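Local coordinates for protein CELL division inhibitor (Pyrococcus furiosus, PDB 1G3Q) that binds ADP in a P-loop fold and probably hydrolyses ATP, as a MinD-type ATPase linked to the control of cell division, at residues A[76-81]-A[210-215]; A[117-122]-A[129-134]; A[135-140]-A[163-168]; A[198-203]-A[218-223]. All coordinates share one frame; numbering follows the deposited sequence.

Contact 1 of 4, residues A[76-81]-A[210-215]; sequences TQFDNV and GIPAVK
The ring of Phe-78 reaches into a corner made by Ile-211, Pro-212 and Lys-215, the tightly packed part of this contact. Its far atom CZ meets Pro-212 CD obliquely at 3.5 Å. At the ring edge and in its plane sits Ile-211 CG2, 3.9 Å from Phe-78 CE1. Further round that edge Lys-215 CD lies 3.4 Å from Phe-78 CD1, so a methylene of the lysine packs against the ring. Gln-77 CG, from the same segment as Phe-78, covers one face, over the ring centre. In 76-81 an ST turn, with Phe-78 N donating to Thr-76 OG1, runs into a type II beta turn from Phe-78 to Val-81; Thr-76 OG1 in turn donates to Val-81 O at 2.8 Å, from above the carbonyl plane. Across the contact, Gly-210 is the C-prime residue of the Schellman motif that ends helix 201-209, and Pro-212 is the N-cap of helix 213-216 and also rests on Val-25 of helix 16-29. With an alanine here in place of Phe-78, Ile-211 CG2, Pro-212 CD and the lysine methylene would probably lose their common partner, leaving a gap beneath Gln-77. The solvent side is looser, and no direct hydrogen bond crosses it. Gln-77 NE2 passes Ile-211 CG1 at 3.8 Å, the two side chains crossing at about a right angle. Lys-215 is extended, CG opposite its backbone N (chi1 -168°), which carries NZ past the ring to a water 2.9 Å away; the same water accepts from Asp-79 N at 3.0 Å.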
loop_
_atom_site.group_PDB
_atom_site.type_symbol
_atom_site.label_atom_id
_atom_site.label_comp_id
_atom_site.label_asym_id
_atom_site.label_seq_id
_atom_site.Cartn_x
_atom_site.Cartn_y
_atom_site.Cartn_z
ATOM N N THR A 76 -11.253 12.021 -1.574
ATOM C CA THR A 76 -10.687 11.725 -2.882
ATOM C C THR A 76 -11.931 11.684 -3.761
ATOM O O THR A 76 -13.050 11.736 -3.247
ATOM C CB THR A 76 -9.991 10.351 -2.954
ATOM O OG1 THR A 76 -10.976 9.313 -2.899
ATOM C CG2 THR A 76 -9.003 10.188 -1.806
ATOM N N GLN A 77 -11.751 11.593 -5.071
ATOM C CA GLN A 77 -12.889 11.552 -5.979
ATOM C C GLN A 77 -13.553 10.175 -5.966
ATOM O O GLN A 77 -14.521 9.941 -6.681
ATOM C CB GLN A 77 -12.427 11.876 -7.398
ATOM C CG GLN A 77 -11.582 10.778 -8.021
ATOM C CD GLN A 77 -10.775 11.271 -9.201
ATOM O OE1 GLN A 77 -9.752 11.941 -9.033
ATOM N NE2 GLN A 77 -11.235 10.955 -10.403
ATOM N N PHE A 78 -13.034 9.270 -5.143
ATOM C CA PHE A 78 -13.566 7.916 -5.076
ATOM C C PHE A 78 -14.442 7.673 -3.855
ATOM O O PHE A 78 -14.115 8.095 -2.738
ATOM C CB PHE A 78 -12.404 6.921 -5.109
ATOM C CG PHE A 78 -11.438 7.184 -6.227
ATOM C CD1 PHE A 78 -11.784 6.896 -7.541
ATOM C CD2 PHE A 78 -10.216 7.796 -5.977
ATOM C CE1 PHE A 78 -10.931 7.218 -8.592
ATOM C CE2 PHE A 78 -9.353 8.125 -7.022
ATOM C CZ PHE A 78 -9.711 7.837 -8.329
ATOM N N ASP A 79 -15.564 6.995 -4.088
ATOM C CA ASP A 79 -16.512 6.685 -3.027
ATOM C C ASP A 79 -15.878 5.918 -1.886
ATOM O O ASP A 79 -15.254 4.878 -2.101
ATOM C CB ASP A 79 -17.680 5.846 -3.561
ATOM C CG ASP A 79 -18.623 6.642 -4.431
ATOM O OD1 ASP A 79 -18.481 7.880 -4.494
ATOM O OD2 ASP A 79 -19.515 6.024 -5.044
ATOM N N ASN A 80 -16.050 6.445 -0.679
ATOM C CA ASN A 80 -15.553 5.817 0.540
ATOM C C ASN A 80 -14.035 5.754 0.678
ATOM O O ASN A 80 -13.515 5.031 1.530
ATOM C CB ASN A 80 -16.137 4.406 0.661
ATOM C CG ASN A 80 -17.651 4.393 0.535
ATOM O OD1 ASN A 80 -18.348 5.124 1.239
ATOM N ND2 ASN A 80 -18.167 3.560 -0.366
ATOM N N VAL A 81 -13.323 6.515 -0.143
ATOM C CA VAL A 81 -11.867 6.510 -0.073
ATOM C C VAL A 81 -11.307 7.856 0.370
ATOM O O VAL A 81 -11.574 8.893 -0.239
ATOM C CB VAL A 81 -11.243 6.131 -1.432
ATOM C CG1 VAL A 81 -9.719 6.141 -1.332
ATOM C CG2 VAL A 81 -11.730 4.756 -1.855
ATOM N N GLY A 210 -3.736 9.614 -12.462
ATOM C CA GLY A 210 -4.171 10.035 -11.141
ATOM C C GLY A 210 -5.495 9.363 -10.819
ATOM O O GLY A 210 -6.254 9.811 -9.956
ATOM N N ILE A 211 -5.780 8.284 -11.541
ATOM C CA ILE A 211 -7.001 7.507 -11.340
ATOM C C ILE A 211 -6.600 6.044 -11.463
ATOM O O ILE A 211 -6.254 5.585 -12.553
ATOM C CB ILE A 211 -8.061 7.800 -12.425
ATOM C CG1 ILE A 211 -8.423 9.288 -12.435
ATOM C CG2 ILE A 211 -9.311 6.963 -12.158
ATOM C CD1 ILE A 211 -9.342 9.683 -13.606
ATOM N N PRO A 212 -6.626 5.296 -10.349
ATOM C CA PRO A 212 -6.249 3.878 -10.376
ATOM C C PRO A 212 -6.969 3.096 -11.468
ATOM O O PRO A 212 -8.178 3.244 -11.663
ATOM C CB PRO A 212 -6.610 3.402 -8.972
ATOM C CG PRO A 212 -6.313 4.625 -8.137
ATOM C CD PRO A 212 -6.941 5.729 -8.977
ATOM N N ALA A 213 -6.212 2.260 -12.172
ATOM C CA ALA A 213 -6.749 1.455 -13.259
ATOM C C ALA A 213 -8.017 0.696 -12.897
ATOM O O ALA A 213 -8.893 0.510 -13.743
ATOM C CB ALA A 213 -5.686 0.483 -13.757
ATOM N N VAL A 214 -8.132 0.263 -11.645
ATOM C CA VAL A 214 -9.309 -0.492 -11.238
ATOM C C VAL A 214 -10.580 0.275 -11.590
ATOM O O VAL A 214 -11.600 -0.331 -11.908
ATOM C CB VAL A 214 -9.277 -0.832 -9.717
ATOM C CG1 VAL A 214 -9.422 0.427 -8.885
ATOM C CG2 VAL A 214 -10.382 -1.827 -9.383
ATOM N N LYS A 215 -10.515 1.606 -11.558
ATOM C CA LYS A 215 -11.683 2.407 -11.902
ATOM C C LYS A 215 -11.559 3.067 -13.275
ATOM O O LYS A 215 -12.520 3.098 -14.039
ATOM C CB LYS A 215 -11.940 3.487 -10.848
ATOM C CG LYS A 215 -13.306 4.157 -11.017
ATOM C CD LYS A 215 -13.585 5.185 -9.928
ATOM C CE LYS A 215 -14.955 5.808 -10.122
ATOM N NZ LYS A 215 -15.231 6.883 -9.133
HETATM O O HOH W 1 -15.741 5.483 -6.685
#

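Contact 2 of 4, residues A[117-122]-A[129-134]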
loop_
_atom_site.group_PDB
_atom_site.type_symbol
_atom_site.label_atom_id
_atom_site.label_comp_id
_atom_site.label_asym_id
_atom_site.label_seq_id
_atom_site.Cartn_x
_atom_site.Cartn_y
_atom_site.Cartn_z
ATOM N N ILE A 117 -1.574 1.167 4.521
ATOM C CA ILE A 117 -0.350 1.954 4.608
ATOM C C ILE A 117 0.650 1.643 3.502
ATOM O O ILE A 117 1.190 0.539 3.428
ATOM C CB ILE A 117 0.370 1.734 5.958
ATOM C CG1 ILE A 117 -0.622 1.843 7.120
ATOM C CG2 ILE A 117 1.479 2.767 6.118
ATOM C CD1 ILE A 117 -0.069 1.314 8.447
ATOM N N ASP A 118 0.889 2.629 2.645
ATOM C CA ASP A 118 1.850 2.503 1.556
ATOM C C ASP A 118 3.204 2.687 2.239
ATOM O O ASP A 118 3.521 3.777 2.711
ATOM C CB ASP A 118 1.611 3.616 0.532
ATOM C CG ASP A 118 2.496 3.492 -0.694
ATOM O OD1 ASP A 118 3.292 2.527 -0.782
ATOM O OD2 ASP A 118 2.385 4.372 -1.577
ATOM N N CYS A 119 3.997 1.624 2.299
ATOM C CA CYS A 119 5.294 1.695 2.966
ATOM C C CYS A 119 6.500 1.745 2.048
ATOM O O CYS A 119 6.460 1.271 0.914
ATOM C CB CYS A 119 5.486 0.483 3.891
ATOM S SG CYS A 119 4.203 0.215 5.122
ATOM N N PRO A 120 7.589 2.363 2.519
ATOM C CA PRO A 120 8.778 2.402 1.674
ATOM C C PRO A 120 9.309 0.976 1.822
ATOM O O PRO A 120 8.955 0.285 2.778
ATOM C CB PRO A 120 9.665 3.435 2.365
ATOM C CG PRO A 120 9.268 3.328 3.801
ATOM C CD PRO A 120 7.765 3.187 3.729
ATOM N N ALA A 121 10.135 0.522 0.891
ATOM C CA ALA A 121 10.660 -0.835 0.977
ATOM C C ALA A 121 11.852 -0.932 1.921
ATOM O O ALA A 121 12.421 0.077 2.330
ATOM C CB ALA A 121 11.061 -1.316 -0.406
ATOM N N GLY A 122 12.212 -2.160 2.279
ATOM C CA GLY A 122 13.368 -2.359 3.133
ATOM C C GLY A 122 13.136 -2.539 4.616
ATOM O O GLY A 122 12.011 -2.749 5.077
ATOM N N SER A 129 9.224 1.844 10.691
ATOM C CA SER A 129 8.239 2.678 11.377
ATOM C C SER A 129 6.873 2.604 10.704
ATOM O O SER A 129 5.841 2.580 11.370
ATOM C CB SER A 129 8.707 4.134 11.406
ATOM O OG SER A 129 9.951 4.250 12.070
ATOM N N ALA A 130 6.875 2.571 9.377
ATOM C CA ALA A 130 5.635 2.509 8.619
ATOM C C ALA A 130 5.012 1.122 8.723
ATOM O O ALA A 130 3.852 0.984 9.116
ATOM C CB ALA A 130 5.900 2.863 7.151
ATOM N N MET A 131 5.782 0.094 8.386
ATOM C CA MET A 131 5.280 -1.275 8.436
ATOM C C MET A 131 4.749 -1.645 9.815
ATOM O O MET A 131 3.699 -2.279 9.930
ATOM C CB MET A 131 6.376 -2.266 8.031
ATOM C CG MET A 131 6.900 -2.067 6.618
ATOM S SD MET A 131 8.035 -3.372 6.118
ATOM C CE MET A 131 9.490 -2.930 7.097
ATOM N N LEU A 132 5.471 -1.243 10.858
ATOM C CA LEU A 132 5.066 -1.555 12.223
ATOM C C LEU A 132 3.859 -0.763 12.706
ATOM O O LEU A 132 3.424 -0.923 13.852
ATOM C CB LEU A 132 6.239 -1.356 13.187
ATOM C CG LEU A 132 7.377 -2.372 13.031
ATOM C CD1 LEU A 132 8.501 -2.041 14.005
ATOM C CD2 LEU A 132 6.848 -3.772 13.285
ATOM N N SER A 133 3.324 0.094 11.841
ATOM C CA SER A 133 2.143 0.879 12.187
ATOM C C SER A 133 0.897 0.052 11.885
ATOM O O SER A 133 -0.210 0.411 12.290
ATOM C CB SER A 133 2.094 2.184 11.380
ATOM O OG SER A 133 3.107 3.089 11.788
ATOM N N GLY A 134 1.085 -1.052 11.170
ATOM C CA GLY A 134 -0.034 -1.913 10.821
ATOM C C GLY A 134 -0.193 -3.134 11.717
ATOM O O GLY A 134 0.690 -3.448 12.513
#
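Cys-119 and Met-131 meet with similar first torsions, each gamma atom opposite its carbonyl carbon (chi1 -55° and -61°), and Cys-119 SG comes to rest 3.8 Å from Met-131 CG. A bend further along the methionine (chi3 -73°) swings its methyl back over the loop, where Met-131 CE lies 3.2 Å from Gly-122 O, a buried carbonyl with no polar partner in the model. Cys-119 SG also touches Ala-130 CB at 3.7 Å, and Pro-120 CD reaches that same methyl at 3.9 Å, so the Ala-130 methyl rests on both the cysteine and the proline. This is the end of a central strand of the P-loop NTPase fold, packed against the helix that follows it, 125-131. Asp-118, at the end of that strand, is placed as the Walker B aspartate is in this superfamily. It hydrogen-bonds Thr-17 and binds magnesium in another structure of this protein, while Cys-119 O accepts from Lys-16 NZ. Further from the nucleotide, Ile-117 CD1 packs on Ser-133 CB at 3.7 Å, where the chain leaves the helix in a type I turn from Met-131 to Gly-134. Ser-133 OG is held by donating to Ser-129 O at 2.8 Å, in the carbonyl plane.

Contact 3 of 4, residues A[135-140]-A[163-168]; sequences EEALLV and LAILGF
The carboxylate of Glu-136 points OE1 at the branched end of Leu-166, whose two methyls lie on opposite sides of the carboxylate plane; Leu-166 CD2 is 3.1 Å from Glu-136 OE1, a tight fit. That oxygen has its polar partner in Arg-3, through a salt bridge. The other flat group, the ring of Phe-168, leads away toward Val-191 and Leu-193, and Phe-168 CB does the touching, 3.6 Å from Leu-139 CB. These neighbouring parallel strands belong to a beta-alpha-beta crossover whose connection is helix 145-160. Ala-137, Leu-139 and Ile-165 face that helix: Ile-165 CD1 lies 3.9 Å from Ala-137 CB, and Ile-165 CG2 packs against Leu-139 CG at 4.1 Å. Along the backbone, Ala-164 N donates to Glu-135 O, Ala-137 N to Ala-164 O, and Leu-166 N to Ala-137 O. A beta bulge then interrupts the second strand. Leu-166 takes near-helical backbone angles, and one extra residue shifts the pairing from Ala-137 with Ile-165 to Leu-139 with Phe-168. Past the bulge the ladder resumes with Leu-139 N donating to Gly-167 O at 3.0 Å, in the carbonyl plane and with an N-H...O angle of 160°.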
loop_
_atom_site.group_PDB
_atom_site.type_symbol
_atom_site.label_atom_id
_atom_site.label_comp_id
_atom_site.label_asym_id
_atom_site.label_seq_id
_atom_site.Cartn_x
_atom_site.Cartn_y
_atom_site.Cartn_z
ATOM N N GLU A 135 -1.328 -3.818 11.583
ATOM C CA GLU A 135 -1.630 -5.017 12.366
ATOM C C GLU A 135 -1.508 -6.229 11.452
ATOM O O GLU A 135 -1.258 -7.347 11.905
ATOM C CB GLU A 135 -3.063 -4.969 12.896
ATOM C CG GLU A 135 -3.447 -3.690 13.598
ATOM C CD GLU A 135 -4.950 -3.583 13.799
ATOM O OE1 GLU A 135 -5.702 -3.695 12.798
ATOM O OE2 GLU A 135 -5.380 -3.381 14.952
ATOM N N GLU A 136 -1.720 -5.990 10.162
ATOM C CA GLU A 136 -1.650 -7.022 9.140
ATOM C C GLU A 136 -0.676 -6.561 8.067
ATOM O O GLU A 136 -0.431 -5.363 7.917
ATOM C CB GLU A 136 -3.020 -7.222 8.495
ATOM C CG GLU A 136 -4.135 -7.591 9.453
ATOM C CD GLU A 136 -5.501 -7.485 8.805
ATOM O OE1 GLU A 136 -5.648 -7.934 7.650
ATOM O OE2 GLU A 136 -6.431 -6.960 9.450
ATOM N N ALA A 137 -0.140 -7.508 7.308
ATOM C CA ALA A 137 0.800 -7.178 6.251
ATOM C C ALA A 137 0.482 -7.896 4.947
ATOM O O ALA A 137 0.212 -9.100 4.928
ATOM C CB ALA A 137 2.226 -7.510 6.693
ATOM N N LEU A 138 0.500 -7.138 3.858
ATOM C CA LEU A 138 0.259 -7.693 2.536
ATOM C C LEU A 138 1.579 -7.533 1.798
ATOM O O LEU A 138 1.981 -6.420 1.466
ATOM C CB LEU A 138 -0.846 -6.920 1.806
ATOM C CG LEU A 138 -1.145 -7.391 0.377
ATOM C CD1 LEU A 138 -1.632 -8.834 0.406
ATOM C CD2 LEU A 138 -2.199 -6.492 -0.262
ATOM N N LEU A 139 2.257 -8.647 1.557
ATOM C CA LEU A 139 3.541 -8.611 0.876
ATOM C C LEU A 139 3.375 -8.373 -0.617
ATOM O O LEU A 139 2.544 -9.007 -1.269
ATOM C CB LEU A 139 4.299 -9.927 1.103
ATOM C CG LEU A 139 4.334 -10.489 2.530
ATOM C CD1 LEU A 139 5.237 -11.721 2.558
ATOM C CD2 LEU A 139 4.844 -9.442 3.502
ATOM N N VAL A 140 4.162 -7.446 -1.152
ATOM C CA VAL A 140 4.122 -7.143 -2.576
ATOM C C VAL A 140 5.487 -7.487 -3.155
ATOM O O VAL A 140 6.513 -7.030 -2.654
ATOM C CB VAL A 140 3.826 -5.649 -2.834
ATOM C CG1 VAL A 140 3.850 -5.370 -4.324
ATOM C CG2 VAL A 140 2.470 -5.279 -2.250
ATOM N N LEU A 163 2.780 -8.865 13.577
ATOM C CA LEU A 163 1.795 -8.643 12.521
ATOM C C LEU A 163 1.297 -9.925 11.869
ATOM O O LEU A 163 2.058 -10.872 11.662
ATOM C CB LEU A 163 2.367 -7.737 11.423
ATOM C CG LEU A 163 2.646 -6.264 11.728
ATOM C CD1 LEU A 163 3.897 -6.134 12.585
ATOM C CD2 LEU A 163 2.823 -5.509 10.411
ATOM N N ALA A 164 0.009 -9.939 11.537
ATOM C CA ALA A 164 -0.603 -11.079 10.869
ATOM C C ALA A 164 -0.285 -10.947 9.385
ATOM O O ALA A 164 -0.658 -9.954 8.749
ATOM C CB ALA A 164 -2.112 -11.065 11.086
ATOM N N ILE A 165 0.416 -11.932 8.834
ATOM C CA ILE A 165 0.781 -11.899 7.426
ATOM C C ILE A 165 -0.340 -12.510 6.594
ATOM O O ILE A 165 -0.527 -13.729 6.573
ATOM C CB ILE A 165 2.083 -12.679 7.164
ATOM C CG1 ILE A 165 3.132 -12.319 8.222
ATOM C CG2 ILE A 165 2.601 -12.361 5.768
ATOM C CD1 ILE A 165 3.452 -10.831 8.322
ATOM N N LEU A 166 -1.084 -11.648 5.910
ATOM C CA LEU A 166 -2.209 -12.068 5.082
ATOM C C LEU A 166 -1.788 -12.949 3.918
ATOM O O LEU A 166 -2.494 -13.890 3.549
ATOM C CB LEU A 166 -2.935 -10.838 4.536
ATOM C CG LEU A 166 -3.525 -9.865 5.554
ATOM C CD1 LEU A 166 -4.114 -8.662 4.828
ATOM C CD2 LEU A 166 -4.595 -10.568 6.370
ATOM N N GLY A 167 -0.637 -12.631 3.338
ATOM C CA GLY A 167 -0.140 -13.381 2.201
ATOM C C GLY A 167 0.601 -12.425 1.288
ATOM O O GLY A 167 1.031 -11.360 1.734
ATOM N N PHE A 168 0.747 -12.780 0.015
ATOM C CA PHE A 168 1.457 -11.905 -0.904
ATOM C C PHE A 168 0.780 -11.724 -2.256
ATOM O O PHE A 168 -0.093 -12.502 -2.649
ATOM C CB PHE A 168 2.894 -12.408 -1.105
ATOM C CG PHE A 168 3.016 -13.588 -2.038
ATOM C CD1 PHE A 168 3.488 -13.417 -3.337
ATOM C CD2 PHE A 168 2.685 -14.873 -1.611
ATOM C CE1 PHE A 168 3.635 -14.505 -4.198
ATOM C CE2 PHE A 168 2.827 -15.970 -2.464
ATOM C CZ PHE A 168 3.303 -15.786 -3.760
#

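Contact 4 of 4, residues A[198-203]-A[218-223]. With ADP (adenosine-5'-diphosphate), chain C.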
loop_
_atom_site.group_PDB
_atom_site.type_symbol
_atom_site.label_atom_id
_atom_site.label_comp_id
_atom_site.label_asym_id
_atom_site.label_seq_id
_atom_site.Cartn_x
_atom_site.Cartn_y
_atom_site.Cartn_z
ATOM N N PRO A 198 -1.138 -8.918 -13.297
ATOM C CA PRO A 198 -0.322 -8.967 -14.508
ATOM C C PRO A 198 0.325 -7.643 -14.882
ATOM O O PRO A 198 -0.126 -6.575 -14.457
ATOM C CB PRO A 198 -1.322 -9.427 -15.563
ATOM C CG PRO A 198 -2.585 -8.740 -15.118
ATOM C CD PRO A 198 -2.577 -8.992 -13.623
ATOM N N GLU A 199 1.403 -7.724 -15.655
ATOM C CA GLU A 199 2.078 -6.531 -16.149
ATOM C C GLU A 199 1.007 -6.016 -17.100
ATOM O O GLU A 199 0.560 -6.746 -17.991
ATOM C CB GLU A 199 3.340 -6.917 -16.926
ATOM C CG GLU A 199 4.155 -5.749 -17.480
ATOM C CD GLU A 199 4.647 -4.809 -16.397
ATOM O OE1 GLU A 199 4.791 -5.252 -15.241
ATOM O OE2 GLU A 199 4.904 -3.627 -16.703
ATOM N N ASP A 200 0.571 -4.777 -16.909
ATOM C CA ASP A 200 -0.490 -4.237 -17.748
ATOM C C ASP A 200 -0.345 -2.734 -17.954
ATOM O O ASP A 200 -0.401 -1.963 -17.000
ATOM C CB ASP A 200 -1.840 -4.541 -17.089
ATOM C CG ASP A 200 -3.028 -4.197 -17.971
ATOM O OD1 ASP A 200 -2.851 -3.509 -18.997
ATOM O OD2 ASP A 200 -4.152 -4.616 -17.624
ATOM N N PRO A 201 -0.149 -2.300 -19.208
ATOM C CA PRO A 201 -0.007 -0.872 -19.509
ATOM C C PRO A 201 -1.139 -0.040 -18.893
ATOM O O PRO A 201 -0.945 1.125 -18.554
ATOM C CB PRO A 201 -0.033 -0.844 -21.034
ATOM C CG PRO A 201 0.681 -2.125 -21.385
ATOM C CD PRO A 201 0.049 -3.116 -20.421
ATOM N N ALA A 202 -2.318 -0.645 -18.744
ATOM C CA ALA A 202 -3.466 0.059 -18.166
ATOM C C ALA A 202 -3.180 0.545 -16.747
ATOM O O ALA A 202 -3.663 1.604 -16.326
ATOM C CB ALA A 202 -4.688 -0.846 -18.164
ATOM N N ILE A 203 -2.402 -0.235 -16.005
ATOM C CA ILE A 203 -2.057 0.128 -14.637
ATOM C C ILE A 203 -1.160 1.368 -14.642
ATOM O O ILE A 203 -1.371 2.302 -13.867
ATOM C CB ILE A 203 -1.356 -1.056 -13.920
ATOM C CG1 ILE A 203 -2.389 -2.148 -13.613
ATOM C CG2 ILE A 203 -0.684 -0.577 -12.644
ATOM C CD1 ILE A 203 -1.809 -3.424 -12.983
ATOM N N PRO A 218 -11.777 -0.185 -16.062
ATOM C CA PRO A 218 -12.440 -1.317 -15.411
ATOM C C PRO A 218 -12.467 -2.683 -16.097
ATOM O O PRO A 218 -12.717 -3.687 -15.436
ATOM C CB PRO A 218 -13.842 -0.774 -15.137
ATOM C CG PRO A 218 -14.074 0.115 -16.294
ATOM C CD PRO A 218 -12.765 0.859 -16.399
ATOM N N GLU A 219 -12.218 -2.739 -17.402
ATOM C CA GLU A 219 -12.230 -4.023 -18.101
ATOM C C GLU A 219 -10.828 -4.557 -18.389
ATOM O O GLU A 219 -10.676 -5.617 -18.991
ATOM C CB GLU A 219 -13.019 -3.919 -19.412
ATOM C CG GLU A 219 -14.535 -3.778 -19.247
ATOM C CD GLU A 219 -15.189 -5.004 -18.612
ATOM O OE1 GLU A 219 -14.665 -6.124 -18.786
ATOM O OE2 GLU A 219 -16.242 -4.849 -17.952
ATOM N N SER A 220 -9.804 -3.821 -17.967
ATOM C CA SER A 220 -8.428 -4.268 -18.179
ATOM C C SER A 220 -8.121 -5.449 -17.262
ATOM O O SER A 220 -8.762 -5.617 -16.226
ATOM C CB SER A 220 -7.445 -3.136 -17.880
ATOM O OG SER A 220 -7.516 -2.747 -16.519
ATOM N N LYS A 221 -7.139 -6.262 -17.641
ATOM C CA LYS A 221 -6.755 -7.417 -16.838
ATOM C C LYS A 221 -6.289 -6.966 -15.454
ATOM O O LYS A 221 -6.577 -7.611 -14.446
ATOM C CB LYS A 221 -5.628 -8.200 -17.523
ATOM C CG LYS A 221 -6.002 -8.842 -18.851
ATOM C CD LYS A 221 -4.904 -9.805 -19.298
ATOM C CE LYS A 221 -5.267 -10.515 -20.594
ATOM N NZ LYS A 221 -5.278 -9.574 -21.745
ATOM N N GLY A 222 -5.566 -5.851 -15.412
ATOM C CA GLY A 222 -5.081 -5.331 -14.147
ATOM C C GLY A 222 -6.219 -4.939 -13.223
ATOM O O GLY A 222 -6.201 -5.262 -12.032
ATOM N N ALA A 223 -7.212 -4.241 -13.770
ATOM C CA ALA A 223 -8.360 -3.806 -12.985
ATOM C C ALA A 223 -9.081 -5.009 -12.393
ATOM O O ALA A 223 -9.377 -5.042 -11.200
ATOM C CB ALA A 223 -9.330 -2.998 -13.861
HETATM P PB ADP C . 6.620 1.195 -5.491
HETATM O O1B ADP C . 7.902 1.869 -5.497
HETATM O O2B ADP C . 6.787 -0.194 -5.035
HETATM O O3B ADP C . 5.402 1.926 -4.637
HETATM P PA ADP C . 4.942 1.747 -7.702
HETATM O O1A ADP C . 5.018 3.163 -7.797
HETATM O O2A ADP C . 3.690 1.270 -7.177
HETATM O O3A ADP C . 6.097 1.117 -6.946
HETATM O "O5'" ADP C . 5.085 1.229 -9.105
HETATM C "C5'" ADP C . 6.250 1.518 -9.971
HETATM C "C4'" ADP C . 5.844 1.801 -11.372
HETATM O "O4'" ADP C . 5.443 0.586 -12.070
HETATM C "C3'" ADP C . 4.668 2.714 -11.519
HETATM O "O3'" ADP C . 4.921 3.696 -12.520
HETATM C "C2'" ADP C . 3.504 1.864 -11.930
HETATM O "O2'" ADP C . 2.541 2.490 -12.774
HETATM C "C1'" ADP C . 4.101 0.709 -12.615
HETATM N N9 ADP C . 3.443 -0.591 -12.306
HETATM C C8 ADP C . 3.192 -1.263 -11.100
HETATM N N7 ADP C . 2.580 -2.407 -11.207
HETATM C C5 ADP C . 2.396 -2.537 -12.565
HETATM C C6 ADP C . 1.790 -3.552 -13.358
HETATM N N6 ADP C . 1.269 -4.630 -12.770
HETATM N N1 ADP C . 1.760 -3.383 -14.744
HETATM C C2 ADP C . 2.301 -2.266 -15.322
HETATM N N3 ADP C . 2.895 -1.254 -14.644
HETATM C C4 ADP C . 2.913 -1.443 -13.267
#
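Asp-200 supplies the hydrogen bond that joins the segments: Gly-222 N donates to the anti lone pair of Asp-200 OD2 at 2.9 Å, with an N-H...O angle of 154°. The other oxygen, Asp-200 OD1, takes Ala-202 N at 2.9 Å from above the carboxylate plane. With CG opposite the backbone N (chi1 -172°), the carboxylate is directed at the start of helix 221-235 while still N-capping helix 201-209. Ser-220 N-caps helix 221-235, its OG accepting from Ala-223 N and also bonded to Lys-217 O. The junction of two helix starts backs the adenine pocket. Toward the ligand the backbone does the reading, for Asp-200 N donates to ADP N1 at 2.8 Å and ADP N6 donates to Pro-198 O at 2.9 Å, both nearly straight. Replacing Asp-200 by an alanine would probably leave Gly-222 N and Ala-202 N without these acceptors and free the turn beside the adenine to shift. The rest is van der Waals packing. Ala-202 CB meets Ser-220 CB at 3.6 Å, and Pro-198 CG lies against Lys-221 CB at 3.9 Å. Gly-222 leaves space for Ile-203, since a beta carbon there would run into Ile-203 CG1. Ile-203 also packs against the base, CD1 lying 3.3 Å from ADP N6 and CG2 3.7 Å from ADP C5.

Overall arrangement
Contacts 2 and 3 follow one another along the chain and adjoin, centres 11 Å apart, with Leu-163 CD2 packed 3.4 Å from Met-131 O; both reach the central sheet. Contacts 1 and 4 adjoin through helix 213-216, where Ala-213 CB lies 3.5 Å from Ala-202 O, and their segments alternate along the chain. Contacts 1 and 2 lie on opposite sides of the chain's centre, about 22 Å between their centres. Around the nucleotide, contact 4 holds the adenine, contact 2 brings the side chain of Pro-120 about 7 Å from the magnesium ion, and contact 1 has the side chain of Pro-212 about 10 Å from ADP. Contact 3 is more distant, the side chain of Leu-139 about 12 Å from ADP.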